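Local coordinates for protein short-chain dehydrogenase/reductase SDR (Burkholderia phymatum, PDB 5IG2) that binds NAD and is probably an oxidoreductase acting on CH-OH groups with a nicotinamide cofactor as acceptor, as in other short-chain dehydrogenases/reductases, at residues A170-T175 with C191-P196; T70-G75 with F119-M124. All blocks are in the same frame, centred on the assembly; numbering follows the deposited sequence.

Interaction 1 (A170-T175 with C191-P196); sequences AVVSLT and CSLLCP. With NAD (nicotinamide-adenine-dinucleotide), chain F.
With CG anti to the backbone N (chi1 175°), Leu193 carries its fork from strand 189-194 across to helix 162-185, where Val172 and Thr175 receive it. Its two methyls divide the work. CD2 lies against the isopropyl group of Val172, CG1 being nearest at 3.7 Å, and the two side chains cross at about a right angle; CD1 touches both Val172 CA and the Thr175 side chain, 3.9 Å from Thr175 OG1. A torsion of -52° at Thr175 sets OG1 beside its own backbone N and within 2.6 Å of Val171 O, one turn back. That carbonyl accepts two bonds, from Thr175 OG1 and Thr175 N, which arrive from opposite faces of its plane. The hydroxyl is also hydrogen-bonded to Asn148 of the neighbouring strand, so this buried polar atom is satisfied and its rotation fixed. The same torsion turns Thr175 CG2 toward the strand, 3.6 Å from Ser192 O. At the start of the strand segment Cys191 SG rests 3.8 Å from Thr175 O, while past its end Cys195 SG meets Val172 CG2 more loosely. No hydrogen bond joins the segments, which pack through side chains; the axes of helix 170-175 and strand 191-194 approach to 8.8 Å at 160°. Beyond the strand's end Pro196 O comes within 3.3 Å of NAD C5N on the nicotinamide ring. Helix over following strand, nearly antiparallel, is the second half of a right-handed beta-alpha-beta crossover of the Rossmann-type SDR fold, 144-149 to 162-185 to 189-194.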
loop_
_atom_site.group_PDB
_atom_site.type_symbol
_atom_site.label_atom_id
_atom_site.label_comp_id
_atom_site.label_asym_id
_atom_site.label_seq_id
_atom_site.Cartn_x
_atom_site.Cartn_y
_atom_site.Cartn_z
ATOM N N ALA B 170 -49.995 22.999 -29.908
ATOM C CA ALA B 170 -50.361 24.412 -29.888
ATOM C C ALA B 170 -49.119 25.302 -29.991
ATOM O O ALA B 170 -49.108 26.275 -30.760
ATOM C CB ALA B 170 -51.164 24.716 -28.621
ATOM N N VAL B 171 -48.057 24.977 -29.238
ATOM C CA VAL B 171 -46.818 25.755 -29.319
ATOM C C VAL B 171 -46.227 25.672 -30.724
ATOM O O VAL B 171 -45.774 26.680 -31.285
ATOM C CB VAL B 171 -45.808 25.282 -28.254
ATOM C CG1 VAL B 171 -44.433 26.004 -28.415
ATOM C CG2 VAL B 171 -46.367 25.496 -26.856
ATOM N N VAL B 172 -46.234 24.476 -31.319
ATOM C CA VAL B 172 -45.698 24.319 -32.674
ATOM C C VAL B 172 -46.390 25.277 -33.640
ATOM O O VAL B 172 -45.740 26.076 -34.328
ATOM C CB VAL B 172 -45.829 22.861 -33.149
ATOM C CG1 VAL B 172 -45.575 22.790 -34.647
ATOM C CG2 VAL B 172 -44.830 21.949 -32.410
ATOM N N SER B 173 -47.725 25.224 -33.697
ATOM C CA SER B 173 -48.436 26.014 -34.698
ATOM C C SER B 173 -48.407 27.503 -34.373
ATOM O O SER B 173 -48.334 28.336 -35.289
ATOM C CB SER B 173 -49.877 25.542 -34.830
ATOM O OG SER B 173 -50.535 26.332 -35.798
ATOM N N LEU B 174 -48.489 27.874 -33.087
ATOM C CA LEU B 174 -48.416 29.299 -32.780
ATOM C C LEU B 174 -47.061 29.852 -33.185
ATOM O O LEU B 174 -46.969 30.984 -33.669
ATOM C CB LEU B 174 -48.707 29.575 -31.299
ATOM C CG LEU B 174 -47.680 29.392 -30.183
ATOM C CD1 LEU B 174 -46.697 30.557 -30.083
ATOM C CD2 LEU B 174 -48.401 29.235 -28.855
ATOM N N THR B 175 -46.003 29.050 -33.039
ATOM C CA THR B 175 -44.674 29.524 -33.392
ATOM C C THR B 175 -44.500 29.565 -34.905
ATOM O O THR B 175 -43.882 30.494 -35.438
ATOM C CB THR B 175 -43.608 28.639 -32.726
ATOM O OG1 THR B 175 -43.881 28.531 -31.315
ATOM C CG2 THR B 175 -42.178 29.218 -32.932
ATOM N N CYS B 191 -37.823 34.044 -35.114
ATOM C CA CYS B 191 -38.178 33.078 -34.085
ATOM C C CYS B 191 -37.777 31.670 -34.516
ATOM O O CYS B 191 -37.535 31.405 -35.697
ATOM C CB CYS B 191 -39.672 33.159 -33.755
ATOM S SG CYS B 191 -40.778 32.658 -35.088
ATOM N N SER B 192 -37.689 30.775 -33.530
ATOM C CA SER B 192 -37.347 29.379 -33.762
ATOM C C SER B 192 -38.200 28.488 -32.868
ATOM O O SER B 192 -38.728 28.917 -31.838
ATOM C CB SER B 192 -35.866 29.078 -33.491
ATOM O OG SER B 192 -35.002 29.839 -34.327
ATOM N N LEU B 193 -38.290 27.223 -33.260
ATOM C CA LEU B 193 -39.150 26.246 -32.611
ATOM C C LEU B 193 -38.290 25.050 -32.223
ATOM O O LEU B 193 -37.789 24.338 -33.099
ATOM C CB LEU B 193 -40.289 25.835 -33.549
ATOM C CG LEU B 193 -41.246 24.722 -33.086
ATOM C CD1 LEU B 193 -41.999 25.136 -31.818
ATOM C CD2 LEU B 193 -42.204 24.328 -34.213
ATOM N N LEU B 194 -38.147 24.809 -30.919
ATOM C CA LEU B 194 -37.290 23.743 -30.399
ATOM C C LEU B 194 -38.125 22.505 -30.068
ATOM O O LEU B 194 -39.042 22.576 -29.239
ATOM C CB LEU B 194 -36.534 24.233 -29.166
ATOM C CG LEU B 194 -35.670 23.217 -28.425
ATOM C CD1 LEU B 194 -34.561 22.702 -29.332
ATOM C CD2 LEU B 194 -35.087 23.854 -27.178
ATOM N N CYS B 195 -37.789 21.365 -30.690
ATOM C CA CYS B 195 -38.566 20.123 -30.568
ATOM C C CYS B 195 -37.686 18.938 -30.179
ATOM O O CYS B 195 -37.373 18.079 -31.022
ATOM C CB CYS B 195 -39.296 19.813 -31.875
ATOM S SG CYS B 195 -40.500 21.077 -32.382
ATOM N N PRO B 196 -37.294 18.837 -28.910
ATOM C CA PRO B 196 -36.425 17.738 -28.481
ATOM C C PRO B 196 -37.202 16.479 -28.135
ATOM O O PRO B 196 -38.397 16.510 -27.843
ATOM C CB PRO B 196 -35.742 18.293 -27.218
ATOM C CG PRO B 196 -36.155 19.739 -27.131
ATOM C CD PRO B 196 -37.457 19.835 -27.847
HETATM P PA NAD F . -37.304 20.931 -15.972
HETATM O O1A NAD F . -38.293 20.473 -14.974
HETATM O O2A NAD F . -35.865 20.492 -15.659
HETATM O O5B NAD F . -37.317 22.507 -16.205
HETATM C C5B NAD F . -38.555 23.214 -16.406
HETATM C C4B NAD F . -38.571 24.356 -15.428
HETATM O O4B NAD F . -39.782 25.123 -15.611
HETATM C C3B NAD F . -38.519 23.960 -13.942
HETATM O O3B NAD F . -37.431 24.588 -13.274
HETATM C C2B NAD F . -39.862 24.460 -13.386
HETATM O O2B NAD F . -39.756 24.942 -12.051
HETATM C C1B NAD F . -40.174 25.601 -14.343
HETATM N N9A NAD F . -41.580 25.979 -14.390
HETATM C C8A NAD F . -42.669 25.148 -14.363
HETATM N N7A NAD F . -43.819 25.776 -14.299
HETATM C C5A NAD F . -43.461 27.115 -14.290
HETATM C C6A NAD F . -44.220 28.298 -14.220
HETATM N N6A NAD F . -45.545 28.320 -14.051
HETATM N N1A NAD F . -43.556 29.474 -14.276
HETATM C C2A NAD F . -42.222 29.456 -14.375
HETATM N N3A NAD F . -41.396 28.403 -14.421
HETATM C C4A NAD F . -42.084 27.255 -14.367
HETATM O O3 NAD F . -37.703 20.384 -17.409
HETATM P PN NAD F . -37.133 20.695 -18.870
HETATM O O1N NAD F . -35.870 21.470 -18.770
HETATM O O2N NAD F . -37.132 19.410 -19.605
HETATM O O5D NAD F . -38.315 21.609 -19.417
HETATM C C5D NAD F . -38.062 22.704 -20.325
HETATM C C4D NAD F . -38.987 22.556 -21.508
HETATM O O4D NAD F . -38.564 21.451 -22.343
HETATM C C3D NAD F . -40.460 22.295 -21.168
HETATM O O3D NAD F . -41.289 23.105 -21.992
HETATM C C2D NAD F . -40.642 20.822 -21.541
HETATM O O2D NAD F . -41.996 20.550 -21.879
HETATM C C1D NAD F . -39.709 20.752 -22.741
HETATM N N1N NAD F . -39.282 19.346 -23.208
HETATM C C2N NAD F . -38.609 18.555 -22.352
HETATM C C3N NAD F . -38.177 17.305 -22.758
HETATM C C7N NAD F . -37.292 16.432 -21.925
HETATM O O7N NAD F . -37.217 15.221 -22.185
HETATM N N7N NAD F . -36.709 16.967 -20.864
HETATM C C4N NAD F . -38.447 16.899 -24.059
HETATM C C5N NAD F . -39.126 17.741 -24.922
HETATM C C6N NAD F . -39.546 18.968 -24.475
#

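Interaction 2 (T70-G75 with F119-M124); sequences TDVSNG and FGVNVM. With NAD (nicotinamide-adenine-dinucleotide), chain F.
Apolar contact across the segments rests on two valines: Val72 CG2 meets Val121 CG1 at 4.0 Å. Both also line the adenine of NAD. Val72 puts its two methyls against the pyrimidine part of the ring, CG2 being 3.6 Å from NAD N1A, whereas Val121 faces the imidazole part and the amino group, with CG2 3.6 Å from NAD N6A. The backbones come close one residue further on, at Ser73, whose CB packs 3.2 Å from Gly120 O; Ser73 CA-H points loosely at the same oxygen. Gly120, lacking a side chain, leaves its helix backbone open to this approach.

Hydrogen bonds serve the cofactor and the turn. NAD N6A donates to Asp71 OD1 (154° at the hydrogen), and Val72 N donates almost straight to NAD N1A at 3.0 Å (170°). This paired recognition of adenine N6A and N1A by an aspartate side chain and the next backbone N-H, in the loop after the third strand, is a familiar feature of SDR enzymes with a Rossmann fold.

Within the loop, Asp71 to Asn74 form a type I turn, and Asp71 OD1 also accepts from Ser73 N, making an Asx turn. Ser73 OG adds a 2.8 Å bond to Asp71 OD1, on the syn side but tilted out of the carboxylate plane, while Ser73 N comes from above that plane, both from one face; with chi1 at 74° the hydroxyl sits between the backbone N and the carbonyl carbon. Asn74 then N-caps helix 75-89, its OD1 accepting from Gln77 N.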
loop_
_atom_site.group_PDB
_atom_site.type_symbol
_atom_site.label_atom_id
_atom_site.label_comp_id
_atom_site.label_asym_id
_atom_site.label_seq_id
_atom_site.Cartn_x
_atom_site.Cartn_y
_atom_site.Cartn_z
ATOM N N THR B 70 -40.942 34.007 -11.235
ATOM C CA THR B 70 -41.985 34.320 -12.204
ATOM C C THR B 70 -42.842 33.090 -12.425
ATOM O O THR B 70 -42.306 32.012 -12.685
ATOM C CB THR B 70 -41.382 34.762 -13.545
ATOM O OG1 THR B 70 -40.512 35.881 -13.340
ATOM C CG2 THR B 70 -42.474 35.137 -14.535
ATOM N N ASP B 71 -44.157 33.252 -12.326
ATOM C CA ASP B 71 -45.117 32.233 -12.750
ATOM C C ASP B 71 -45.549 32.631 -14.160
ATOM O O ASP B 71 -46.329 33.568 -14.334
ATOM C CB ASP B 71 -46.283 32.156 -11.763
ATOM C CG ASP B 71 -47.406 31.228 -12.222
ATOM O OD1 ASP B 71 -47.243 30.474 -13.207
ATOM O OD2 ASP B 71 -48.477 31.261 -11.581
ATOM N N VAL B 72 -45.023 31.930 -15.173
ATOM C CA VAL B 72 -45.226 32.361 -16.556
ATOM C C VAL B 72 -46.675 32.233 -16.989
ATOM O O VAL B 72 -47.070 32.860 -17.982
ATOM C CB VAL B 72 -44.333 31.593 -17.561
ATOM C CG1 VAL B 72 -42.835 31.848 -17.295
ATOM C CG2 VAL B 72 -44.671 30.090 -17.590
ATOM N N SER B 73 -47.483 31.429 -16.285
ATOM C CA SER B 73 -48.911 31.359 -16.584
ATOM C C SER B 73 -49.644 32.639 -16.210
ATOM O O SER B 73 -50.806 32.807 -16.598
ATOM C CB SER B 73 -49.562 30.178 -15.852
ATOM O OG SER B 73 -49.718 30.445 -14.460
ATOM N N ASN B 74 -48.994 33.534 -15.472
ATOM C CA ASN B 74 -49.609 34.759 -14.975
ATOM C C ASN B 74 -49.145 35.937 -15.827
ATOM O O ASN B 74 -47.974 36.331 -15.763
ATOM C CB ASN B 74 -49.246 34.978 -13.510
ATOM C CG ASN B 74 -49.886 36.211 -12.944
ATOM O OD1 ASN B 74 -49.520 37.325 -13.297
ATOM N ND2 ASN B 74 -50.861 36.022 -12.074
ATOM N N GLY B 75 -50.073 36.521 -16.591
ATOM C CA GLY B 75 -49.701 37.584 -17.516
ATOM C C GLY B 75 -49.009 38.749 -16.837
ATOM O O GLY B 75 -48.030 39.292 -17.356
ATOM N N PHE B 119 -51.926 23.662 -19.713
ATOM C CA PHE B 119 -52.102 24.677 -20.741
ATOM C C PHE B 119 -51.718 26.058 -20.230
ATOM O O PHE B 119 -51.237 26.894 -21.007
ATOM C CB PHE B 119 -53.534 24.645 -21.279
ATOM C CG PHE B 119 -53.687 23.731 -22.469
ATOM C CD1 PHE B 119 -53.689 22.356 -22.302
ATOM C CD2 PHE B 119 -53.767 24.246 -23.755
ATOM C CE1 PHE B 119 -53.797 21.500 -23.397
ATOM C CE2 PHE B 119 -53.880 23.405 -24.854
ATOM C CZ PHE B 119 -53.898 22.028 -24.675
ATOM N N GLY B 120 -51.884 26.302 -18.929
ATOM C CA GLY B 120 -51.487 27.585 -18.377
ATOM C C GLY B 120 -49.994 27.827 -18.492
ATOM O O GLY B 120 -49.556 28.933 -18.818
ATOM N N VAL B 121 -49.188 26.800 -18.233
ATOM C CA VAL B 121 -47.744 26.971 -18.357
ATOM C C VAL B 121 -47.312 26.840 -19.808
ATOM O O VAL B 121 -46.632 27.721 -20.351
ATOM C CB VAL B 121 -46.993 25.962 -17.469
ATOM C CG1 VAL B 121 -45.478 26.218 -17.555
ATOM C CG2 VAL B 121 -47.515 26.017 -16.019
ATOM N N ASN B 122 -47.698 25.731 -20.448
ATOM C CA ASN B 122 -47.117 25.345 -21.730
ATOM C C ASN B 122 -47.623 26.192 -22.885
ATOM O O ASN B 122 -46.883 26.416 -23.848
ATOM C CB ASN B 122 -47.418 23.873 -22.027
ATOM C CG ASN B 122 -46.690 22.924 -21.097
ATOM O OD1 ASN B 122 -46.119 23.341 -20.091
ATOM N ND2 ASN B 122 -46.697 21.629 -21.440
ATOM N N VAL B 123 -48.868 26.656 -22.825
ATOM C CA VAL B 123 -49.403 27.484 -23.899
ATOM C C VAL B 123 -49.453 28.947 -23.463
ATOM O O VAL B 123 -48.837 29.812 -24.098
ATOM C CB VAL B 123 -50.789 26.990 -24.342
ATOM C CG1 VAL B 123 -51.378 27.950 -25.387
ATOM C CG2 VAL B 123 -50.675 25.561 -24.885
ATOM N N MET B 124 -50.179 29.237 -22.381
ATOM C CA MET B 124 -50.344 30.625 -21.962
ATOM C C MET B 124 -49.013 31.267 -21.585
ATOM O O MET B 124 -48.811 32.465 -21.823
ATOM C CB MET B 124 -51.335 30.704 -20.804
ATOM C CG MET B 124 -52.737 30.288 -21.217
ATOM S SD MET B 124 -53.310 31.167 -22.710
ATOM C CE MET B 124 -54.553 30.016 -23.311
HETATM P PA NAD F . -37.304 20.931 -15.972
HETATM O O1A NAD F . -38.293 20.473 -14.974
HETATM O O2A NAD F . -35.865 20.492 -15.659
HETATM O O5B NAD F . -37.317 22.507 -16.205
HETATM C C5B NAD F . -38.555 23.214 -16.406
HETATM C C4B NAD F . -38.571 24.356 -15.428
HETATM O O4B NAD F . -39.782 25.123 -15.611
HETATM C C3B NAD F . -38.519 23.960 -13.942
HETATM O O3B NAD F . -37.431 24.588 -13.274
HETATM C C2B NAD F . -39.862 24.460 -13.386
HETATM O O2B NAD F . -39.756 24.942 -12.051
HETATM C C1B NAD F . -40.174 25.601 -14.343
HETATM N N9A NAD F . -41.580 25.979 -14.390
HETATM C C8A NAD F . -42.669 25.148 -14.363
HETATM N N7A NAD F . -43.819 25.776 -14.299
HETATM C C5A NAD F . -43.461 27.115 -14.290
HETATM C C6A NAD F . -44.220 28.298 -14.220
HETATM N N6A NAD F . -45.545 28.320 -14.051
HETATM N N1A NAD F . -43.556 29.474 -14.276
HETATM C C2A NAD F . -42.222 29.456 -14.375
HETATM N N3A NAD F . -41.396 28.403 -14.421
HETATM C C4A NAD F . -42.084 27.255 -14.367
HETATM O O3 NAD F . -37.703 20.384 -17.409
HETATM P PN NAD F . -37.133 20.695 -18.870
HETATM O O1N NAD F . -35.870 21.470 -18.770
HETATM O O2N NAD F . -37.132 19.410 -19.605
HETATM O O5D NAD F . -38.315 21.609 -19.417
HETATM C C5D NAD F . -38.062 22.704 -20.325
HETATM C C4D NAD F . -38.987 22.556 -21.508
HETATM O O4D NAD F . -38.564 21.451 -22.343
HETATM C C3D NAD F . -40.460 22.295 -21.168
HETATM O O3D NAD F . -41.289 23.105 -21.992
HETATM C C2D NAD F . -40.642 20.822 -21.541
HETATM O O2D NAD F . -41.996 20.550 -21.879
HETATM C C1D NAD F . -39.709 20.752 -22.741
HETATM N N1N NAD F . -39.282 19.346 -23.208
HETATM C C2N NAD F . -38.609 18.555 -22.352
HETATM C C3N NAD F . -38.177 17.305 -22.758
HETATM C C7N NAD F . -37.292 16.432 -21.925
HETATM O O7N NAD F . -37.217 15.221 -22.185
HETATM N N7N NAD F . -36.709 16.967 -20.864
HETATM C C4N NAD F . -38.447 16.899 -24.059
HETATM C C5N NAD F . -39.126 17.741 -24.922
HETATM C C6N NAD F . -39.546 18.968 -24.475
#

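In the fold
From the N terminus, the chain reaches segment 70-75 on leaving strand 65-69, the outermost strand on its side of the sheet. It then runs through helix 75-89 and strand 94-97 to helix 112-140, where interaction 2 closes a loop with 43 residues between its segments. Strand 144-149 and helix 162-185 follow, and interaction 1 closes a shorter loop with 15 residues between. The loops are in series, neither nested nor crossed, yet they meet: Val171 CG2 lies 3.2 Å from Asn122 O where the two long helices pack. Interaction 2 borders the adenine of NAD and interaction 1 its nicotinamide; both also touch a second subunit.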